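PDB 5J92: putative alpha KG dependent 2,4-D dioxygenase from Burkholderia xenovorans, which binds iron(II) and probably acts as a 2-oxoglutarate-dependent dioxygenase of the TauD/TfdA family. Local coordinates for residues A[66-71]-A[133-137]; A[112-117]-A[182-187]. All coordinates share one frame; numbering follows the deposited sequence.

Contact 1 of 2, residues A[66-71]-A[133-137]; sequences FAAGFG and RYSFL
Phe-136 lies with one ring face against the methyl of Ala-67. The CB of Ala-67 sits 3.7 Å from the centroid of the Phe-136 ring, 21° off the ring normal, which makes a CH-pi contact. It is offset toward the rim, with CE1 of Phe-136 its nearest ring atom. CG of Phe-136 is anti to its own carbonyl carbon (chi1 -53°), and this places the ring against Ala-67 and Phe-66. Phe-66 meets the same ring obliquely, CE2 to CE2 of Phe-136 at 3.6 Å, with the planes at 81°. Phe-70 comes to its edge, CD2 lying 4.0 Å from CZ of Phe-136. Within 66-71, CE2 of Phe-70 also rests over a face of the Phe-66 ring.

The strand 132-139 belongs to the mixed sheet of the cupin-type fold of this family. Ala-67 to Phe-70 form a type I turn, and the turn places the Phe-70 ring beside Tyr-134 and Phe-136. The edge of the Phe-70 ring points to the face of Tyr-134 in a T-shaped pair, centroids 5.6 Å apart. The hydroxyl of Tyr-134 is hydrogen-bonded to Ser-45 on helix 35-47.

Arg-133 supplies the polar link. Its chain is extended at first, with CG anti to the backbone N, then bends at chi3. NH1 of Arg-133 donates a fairly straight bond to O of Phe-70 at 3.0 Å, with the acceptor near the guanidinium plane. NE of Arg-133 forms a salt bridge with Asp-292, and NH2 makes a weak hydrogen bond to O of Asp-293.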
ATOM      1  N   PHE A  66      25.101 -17.283 -18.646  1.00 26.88           N
ATOM      2  CA  PHE A  66      25.331 -17.129 -17.213  1.00 28.00           C
ATOM      3  C   PHE A  66      24.097 -17.537 -16.418  1.00 29.41           C
ATOM      4  O   PHE A  66      24.183 -18.329 -15.471  1.00 30.48           O
ATOM      5  CB  PHE A  66      25.736 -15.684 -16.907  1.00 27.14           C
ATOM      6  CG  PHE A  66      25.774 -15.355 -15.436  1.00 27.22           C
ATOM      7  CD1 PHE A  66      26.753 -15.882 -14.615  1.00 27.66           C
ATOM      8  CD2 PHE A  66      24.842 -14.496 -14.888  1.00 24.50           C
ATOM      9  CE1 PHE A  66      26.787 -15.573 -13.263  1.00 26.47           C
ATOM     10  CE2 PHE A  66      24.866 -14.185 -13.542  1.00 24.20           C
ATOM     11  CZ  PHE A  66      25.840 -14.727 -12.725  1.00 23.26           C
ATOM     12  N   ALA A  67      22.928 -17.030 -16.816  1.00 27.14           N
ATOM     13  CA  ALA A  67      21.694 -17.368 -16.121  1.00 22.86           C
ATOM     14  C   ALA A  67      21.450 -18.875 -16.105  1.00 24.11           C
ATOM     15  O   ALA A  67      21.032 -19.430 -15.083  1.00 23.71           O
ATOM     16  CB  ALA A  67      20.526 -16.637 -16.779  1.00 23.88           C
ATOM     17  N   ALA A  68      21.735 -19.557 -17.220  1.00 25.84           N
ATOM     18  CA  ALA A  68      21.456 -20.983 -17.350  1.00 31.44           C
ATOM     19  C   ALA A  68      22.280 -21.840 -16.397  1.00 32.57           C
ATOM     20  O   ALA A  68      22.002 -23.039 -16.278  1.00 28.62           O
ATOM     21  CB  ALA A  68      21.677 -21.439 -18.789  1.00 29.56           C
ATOM     22  N   GLY A  69      23.298 -21.278 -15.747  1.00 28.92           N
ATOM     23  CA  GLY A  69      24.015 -22.040 -14.743  1.00 27.87           C
ATOM     24  C   GLY A  69      23.258 -22.235 -13.438  1.00 26.94           C
ATOM     25  O   GLY A  69      23.654 -23.091 -12.642  1.00 28.98           O
ATOM     26  N   PHE A  70      22.167 -21.497 -13.216  1.00 24.95           N
ATOM     27  CA  PHE A  70      21.447 -21.553 -11.949  1.00 24.11           C
ATOM     28  C   PHE A  70      20.065 -22.178 -12.043  1.00 24.11           C
ATOM     29  O   PHE A  70      19.420 -22.379 -11.010  1.00 24.07           O
ATOM     30  CB  PHE A  70      21.331 -20.143 -11.354  1.00 23.22           C
ATOM     31  CG  PHE A  70      22.662 -19.477 -11.170  1.00 23.63           C
ATOM     32  CD1 PHE A  70      23.435 -19.745 -10.048  1.00 23.23           C
ATOM     33  CD2 PHE A  70      23.176 -18.643 -12.151  1.00 23.82           C
ATOM     34  CE1 PHE A  70      24.680 -19.133  -9.876  1.00 22.58           C
ATOM     35  CE2 PHE A  70      24.423 -18.035 -11.997  1.00 21.59           C
ATOM     36  CZ  PHE A  70      25.174 -18.289 -10.863  1.00 22.15           C
ATOM     37  N   GLY A  71      19.598 -22.491 -13.234  1.00 26.20           N
ATOM     38  CA  GLY A  71      18.324 -23.144 -13.395  1.00 25.75           C
ATOM     39  C   GLY A  71      17.939 -23.137 -14.851  1.00 26.20           C
ATOM     40  O   GLY A  71      18.615 -22.526 -15.684  1.00 27.76           O
ATOM     41  N   ARG A 133      12.984 -18.840 -10.385  1.00 16.94           N
ATOM     42  CA  ARG A 133      14.023 -18.978  -9.372  1.00 17.41           C
ATOM     43  C   ARG A 133      14.773 -17.647  -9.290  1.00 15.33           C
ATOM     44  O   ARG A 133      14.340 -16.735  -8.592  1.00 17.32           O
ATOM     45  CB  ARG A 133      14.958 -20.139  -9.704  1.00 20.34           C
ATOM     46  CG  ARG A 133      16.015 -20.419  -8.636  1.00 23.12           C
ATOM     47  CD  ARG A 133      16.784 -21.692  -8.949  1.00 26.96           C
ATOM     48  NE  ARG A 133      15.952 -22.883  -8.769  1.00 29.00           N
ATOM     49  CZ  ARG A 133      16.280 -24.100  -9.183  1.00 28.62           C
ATOM     50  NH1 ARG A 133      17.426 -24.307  -9.820  1.00 27.44           N
ATOM     51  NH2 ARG A 133      15.456 -25.117  -8.960  1.00 29.56           N
ATOM     52  N   TYR A 134      15.861 -17.507 -10.031  1.00 15.79           N
ATOM     53  CA  TYR A 134      16.592 -16.253 -10.128  1.00 15.46           C
ATOM     54  C   TYR A 134      16.123 -15.473 -11.347  1.00 19.52           C
ATOM     55  O   TYR A 134      15.915 -16.045 -12.424  1.00 18.93           O
ATOM     56  CB  TYR A 134      18.090 -16.499 -10.244  1.00 16.73           C
ATOM     57  CG  TYR A 134      18.720 -17.226  -9.075  1.00 20.27           C
ATOM     58  CD1 TYR A 134      19.083 -16.537  -7.927  1.00 21.36           C
ATOM     59  CD2 TYR A 134      18.965 -18.601  -9.125  1.00 20.51           C
ATOM     60  CE1 TYR A 134      19.667 -17.182  -6.857  1.00 22.62           C
ATOM     61  CE2 TYR A 134      19.545 -19.264  -8.052  1.00 22.03           C
ATOM     62  CZ  TYR A 134      19.900 -18.542  -6.922  1.00 24.12           C
ATOM     63  OH  TYR A 134      20.488 -19.157  -5.840  1.00 23.74           O
ATOM     64  N   SER A 135      15.991 -14.162 -11.181  1.00 18.91           N
ATOM     65  CA  SER A 135      15.809 -13.248 -12.299  1.00 17.00           C
ATOM     66  C   SER A 135      17.079 -12.425 -12.475  1.00 18.40           C
ATOM     67  O   SER A 135      17.825 -12.202 -11.518  1.00 18.10           O
ATOM     68  CB  SER A 135      14.599 -12.334 -12.072  1.00 18.07           C
ATOM     69  OG  SER A 135      13.383 -13.081 -12.054  1.00 19.87           O
ATOM     70  N   PHE A 136      17.338 -11.997 -13.715  1.00 17.92           N
ATOM     71  CA  PHE A 136      18.551 -11.274 -14.073  1.00 17.19           C
ATOM     72  C   PHE A 136      18.183 -10.055 -14.903  1.00 26.25           C
ATOM     73  O   PHE A 136      17.369 -10.150 -15.833  1.00 25.96           O
ATOM     74  CB  PHE A 136      19.521 -12.158 -14.872  1.00 18.19           C
ATOM     75  CG  PHE A 136      19.841 -13.478 -14.218  1.00 18.92           C
ATOM     76  CD1 PHE A 136      18.936 -14.537 -14.270  1.00 19.57           C
ATOM     77  CD2 PHE A 136      21.056 -13.667 -13.569  1.00 20.90           C
ATOM     78  CE1 PHE A 136      19.222 -15.746 -13.674  1.00 20.02           C
ATOM     79  CE2 PHE A 136      21.354 -14.881 -12.965  1.00 21.43           C
ATOM     80  CZ  PHE A 136      20.440 -15.930 -13.030  1.00 22.20           C
ATOM     81  N   LEU A 137      18.798  -8.914 -14.577  1.00 23.26           N
ATOM     82  CA  LEU A 137      18.572  -7.653 -15.273  1.00 20.81           C
ATOM     83  C   LEU A 137      19.925  -7.016 -15.541  1.00 21.17           C
ATOM     84  O   LEU A 137      20.682  -6.753 -14.602  1.00 19.54           O
ATOM     85  CB  LEU A 137      17.704  -6.698 -14.444  1.00 22.68           C
ATOM     86  CG  LEU A 137      16.189  -6.616 -14.635  1.00 28.29           C
ATOM     87  CD1 LEU A 137      15.590  -5.545 -13.718  1.00 26.58           C
ATOM     88  CD2 LEU A 137      15.814  -6.369 -16.093  1.00 32.15           C
TER

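Contact 2 of 2, residues A[112-117]-A[182-187]; sequences RMNNLT and RAAAGF
Arg-182 and Met-113 meet where helix 178-184 ends beside helix 110-117. Two helices come together here near the iron site of the cupin-type (double-stranded beta-helix) fold of the TauD/TfdA family. The side chain of Thr-117 is about 8 Å from the bound iron(II) ion.

The extended Arg-182 crosses the Met-113 side chain at about a right angle. CE of Met-113 lies over the centre of one guanidinium face, 3.6 Å from CZ of Arg-182. SD of Met-113 touches CD of Arg-182. The guanidinium is held from elsewhere too, by a salt bridge from NH1 to Glu-194.

Ala-185 follows the helix end. CB of Ala-185 faces CG2 of Thr-117 at 4.0 Å. Gly-186 has positive phi and closes a Schellman motif, with its N bonded to O of Ala-183 and the N of Phe-187 bonded to O of Arg-182. The turn sends the chain on to Phe-187.

Phe-187 has the most extensive contact. Its CG is anti to the carbonyl carbon (chi1 -65°), and the ring reaches across to the helix. Met-113, straight through chi1 and chi2, lies along one ring face, and the bend at chi3 (67°) turns CE to Arg-182. CG of Met-113 stands 3.5 Å from the centroid of the Phe-187 ring, 3° off the normal. SD of Met-113 is 4.3 Å from the Phe-187 centroid, a Met-aromatic contact. CD1 of Leu-116 and CG2 of Thr-117 approach the ring obliquely. Pro-232 of the second subunit packs on Phe-187, and Glu-233 of that subunit pairs with NE of Arg-112. CE1 of Phe-187 lies over one face of the Arg-112 guanidinium, 4.0 Å from NH1 of Arg-112.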
ATOM      1  N   ARG A 112       3.480  -1.581 -22.234  1.00 37.32           N
ATOM      2  CA  ARG A 112       2.754  -0.692 -21.337  1.00 35.47           C
ATOM      3  C   ARG A 112       2.241  -1.444 -20.117  1.00 30.75           C
ATOM      4  O   ARG A 112       2.383  -0.981 -18.981  1.00 28.02           O
ATOM      5  CB  ARG A 112       1.596  -0.044 -22.090  1.00 39.44           C
ATOM      6  CG  ARG A 112       0.627   0.749 -21.229  1.00 39.78           C
ATOM      7  CD  ARG A 112      -0.396   1.450 -22.129  1.00 40.68           C
ATOM      8  NE  ARG A 112      -1.540   1.980 -21.389  1.00 39.99           N
ATOM      9  CZ  ARG A 112      -2.761   1.459 -21.433  1.00 40.88           C
ATOM     10  NH1 ARG A 112      -2.994   0.391 -22.180  1.00 43.68           N
ATOM     11  NH2 ARG A 112      -3.751   2.007 -20.739  1.00 38.58           N
ATOM     12  N   MET A 113       1.653  -2.621 -20.332  1.00 29.51           N
ATOM     13  CA  MET A 113       1.100  -3.359 -19.204  1.00 29.14           C
ATOM     14  C   MET A 113       2.198  -3.826 -18.261  1.00 27.69           C
ATOM     15  O   MET A 113       2.086  -3.665 -17.037  1.00 23.22           O
ATOM     16  CB  MET A 113       0.284  -4.550 -19.687  1.00 30.41           C
ATOM     17  CG  MET A 113      -0.299  -5.322 -18.529  1.00 34.09           C
ATOM     18  SD  MET A 113      -1.290  -6.706 -19.083  1.00 40.05           S
ATOM     19  CE  MET A 113      -0.006  -7.731 -19.801  1.00 43.99           C
ATOM     20  N   ASN A 114       3.262  -4.412 -18.807  1.00 27.71           N
ATOM     21  CA  ASN A 114       4.339  -4.896 -17.953  1.00 29.73           C
ATOM     22  C   ASN A 114       4.993  -3.754 -17.199  1.00 27.27           C
ATOM     23  O   ASN A 114       5.352  -3.904 -16.027  1.00 26.01           O
ATOM     24  CB  ASN A 114       5.372  -5.651 -18.780  1.00 36.42           C
ATOM     25  CG  ASN A 114       4.806  -6.906 -19.376  1.00 44.32           C
ATOM     26  OD1 ASN A 114       3.788  -7.421 -18.905  1.00 47.34           O
ATOM     27  ND2 ASN A 114       5.444  -7.401 -20.432  1.00 46.93           N
ATOM     28  N   ASN A 115       5.130  -2.595 -17.843  1.00 27.31           N
ATOM     29  CA  ASN A 115       5.769  -1.469 -17.177  1.00 31.61           C
ATOM     30  C   ASN A 115       4.984  -1.036 -15.939  1.00 27.51           C
ATOM     31  O   ASN A 115       5.570  -0.822 -14.869  1.00 27.39           O
ATOM     32  CB  ASN A 115       5.937  -0.313 -18.167  1.00 37.75           C
ATOM     33  CG  ASN A 115       6.606   0.900 -17.544  1.00 41.74           C
ATOM     34  OD1 ASN A 115       7.775   0.851 -17.163  1.00 43.05           O
ATOM     35  ND2 ASN A 115       5.865   1.999 -17.445  1.00 42.71           N
ATOM     36  N   LEU A 116       3.657  -0.940 -16.058  1.00 24.47           N
ATOM     37  CA  LEU A 116       2.820  -0.480 -14.955  1.00 23.04           C
ATOM     38  C   LEU A 116       2.632  -1.552 -13.884  1.00 21.47           C
ATOM     39  O   LEU A 116       2.638  -1.239 -12.691  1.00 20.24           O
ATOM     40  CB  LEU A 116       1.467  -0.013 -15.487  1.00 22.25           C
ATOM     41  CG  LEU A 116       1.514   1.250 -16.345  1.00 26.38           C
ATOM     42  CD1 LEU A 116       0.130   1.640 -16.834  1.00 23.51           C
ATOM     43  CD2 LEU A 116       2.165   2.393 -15.565  1.00 27.53           C
ATOM     44  N   THR A 117       2.419  -2.811 -14.274  1.00 21.33           N
ATOM     45  CA  THR A 117       2.235  -3.837 -13.253  1.00 21.17           C
ATOM     46  C   THR A 117       3.521  -4.097 -12.482  1.00 19.78           C
ATOM     47  O   THR A 117       3.465  -4.486 -11.308  1.00 17.32           O
ATOM     48  CB  THR A 117       1.722  -5.134 -13.873  1.00 20.36           C
ATOM     49  OG1 THR A 117       2.705  -5.651 -14.778  1.00 21.82           O
ATOM     50  CG2 THR A 117       0.429  -4.859 -14.626  1.00 18.04           C
ATOM     51  N   ARG A 182      -3.736  -8.254 -12.832  1.00 21.34           N
ATOM     52  CA  ARG A 182      -3.822  -7.330 -13.955  1.00 20.78           C
ATOM     53  C   ARG A 182      -5.087  -6.495 -13.877  1.00 22.99           C
ATOM     54  O   ARG A 182      -5.054  -5.282 -14.124  1.00 23.21           O
ATOM     55  CB  ARG A 182      -3.766  -8.098 -15.276  1.00 19.70           C
ATOM     56  CG  ARG A 182      -2.391  -8.621 -15.644  1.00 19.51           C
ATOM     57  CD  ARG A 182      -2.476  -9.371 -16.945  1.00 22.19           C
ATOM     58  NE  ARG A 182      -1.228 -10.036 -17.301  1.00 28.71           N
ATOM     59  CZ  ARG A 182      -1.114 -10.843 -18.351  1.00 34.15           C
ATOM     60  NH1 ARG A 182      -2.174 -11.073 -19.120  1.00 34.20           N
ATOM     61  NH2 ARG A 182       0.048 -11.420 -18.630  1.00 38.12           N
ATOM     62  N   ALA A 183      -6.218  -7.126 -13.537  1.00 22.06           N
ATOM     63  CA  ALA A 183      -7.466  -6.378 -13.415  1.00 23.23           C
ATOM     64  C   ALA A 183      -7.374  -5.322 -12.317  1.00 23.69           C
ATOM     65  O   ALA A 183      -7.886  -4.208 -12.478  1.00 24.27           O
ATOM     66  CB  ALA A 183      -8.626  -7.335 -13.153  1.00 24.08           C
ATOM     67  N   ALA A 184      -6.701  -5.644 -11.203  1.00 24.39           N
ATOM     68  CA  ALA A 184      -6.499  -4.656 -10.146  1.00 25.37           C
ATOM     69  C   ALA A 184      -5.657  -3.483 -10.627  1.00 24.17           C
ATOM     70  O   ALA A 184      -5.793  -2.368 -10.107  1.00 25.26           O
ATOM     71  CB  ALA A 184      -5.836  -5.301  -8.924  1.00 24.02           C
ATOM     72  N   ALA A 185      -4.779  -3.711 -11.603  1.00 21.58           N
ATOM     73  CA  ALA A 185      -4.013  -2.628 -12.206  1.00 20.60           C
ATOM     74  C   ALA A 185      -4.747  -1.960 -13.361  1.00 23.97           C
ATOM     75  O   ALA A 185      -4.186  -1.061 -14.001  1.00 25.26           O
ATOM     76  CB  ALA A 185      -2.654  -3.138 -12.684  1.00 21.79           C
ATOM     77  N   GLY A 186      -5.974  -2.387 -13.653  1.00 22.42           N
ATOM     78  CA  GLY A 186      -6.775  -1.772 -14.696  1.00 22.85           C
ATOM     79  C   GLY A 186      -6.714  -2.436 -16.055  1.00 26.18           C
ATOM     80  O   GLY A 186      -7.151  -1.823 -17.038  1.00 27.62           O
ATOM     81  N   PHE A 187      -6.179  -3.654 -16.148  1.00 23.26           N
ATOM     82  CA  PHE A 187      -6.064  -4.382 -17.406  1.00 29.99           C
ATOM     83  C   PHE A 187      -7.049  -5.539 -17.392  1.00 32.61           C
ATOM     84  O   PHE A 187      -6.944  -6.435 -16.550  1.00 31.12           O
ATOM     85  CB  PHE A 187      -4.643  -4.903 -17.628  1.00 29.95           C
ATOM     86  CG  PHE A 187      -3.614  -3.819 -17.802  1.00 30.41           C
ATOM     87  CD1 PHE A 187      -3.385  -3.259 -19.048  1.00 33.28           C
ATOM     88  CD2 PHE A 187      -2.852  -3.389 -16.729  1.00 28.83           C
ATOM     89  CE1 PHE A 187      -2.435  -2.263 -19.212  1.00 34.50           C
ATOM     90  CE2 PHE A 187      -1.894  -2.402 -16.893  1.00 29.33           C
ATOM     91  CZ  PHE A 187      -1.693  -1.838 -18.126  1.00 31.31           C
TER

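How the contacts relate
From the N terminus, the chain first passes 66-71, which lies on helix 60-67 and the turn at 67-70. It then reaches 112-117 on helix 110-117, after a gap in the model at 76-108. At 133-137, in strand 132-139, the loop of contact 1 closes. The loop of contact 2 closes later, at 182-187. The segments alternate, so the two loops cross rather than nest. Contact 1 ties helix 60-67 and the turn at 67-70 to the mixed sheet in the interior. Contact 2 joins helix 110-117 to the end of helix 178-184 and the loop after it, near the iron, and reaches the second subunit. The contacts do not touch. Their centres are 25 Å apart.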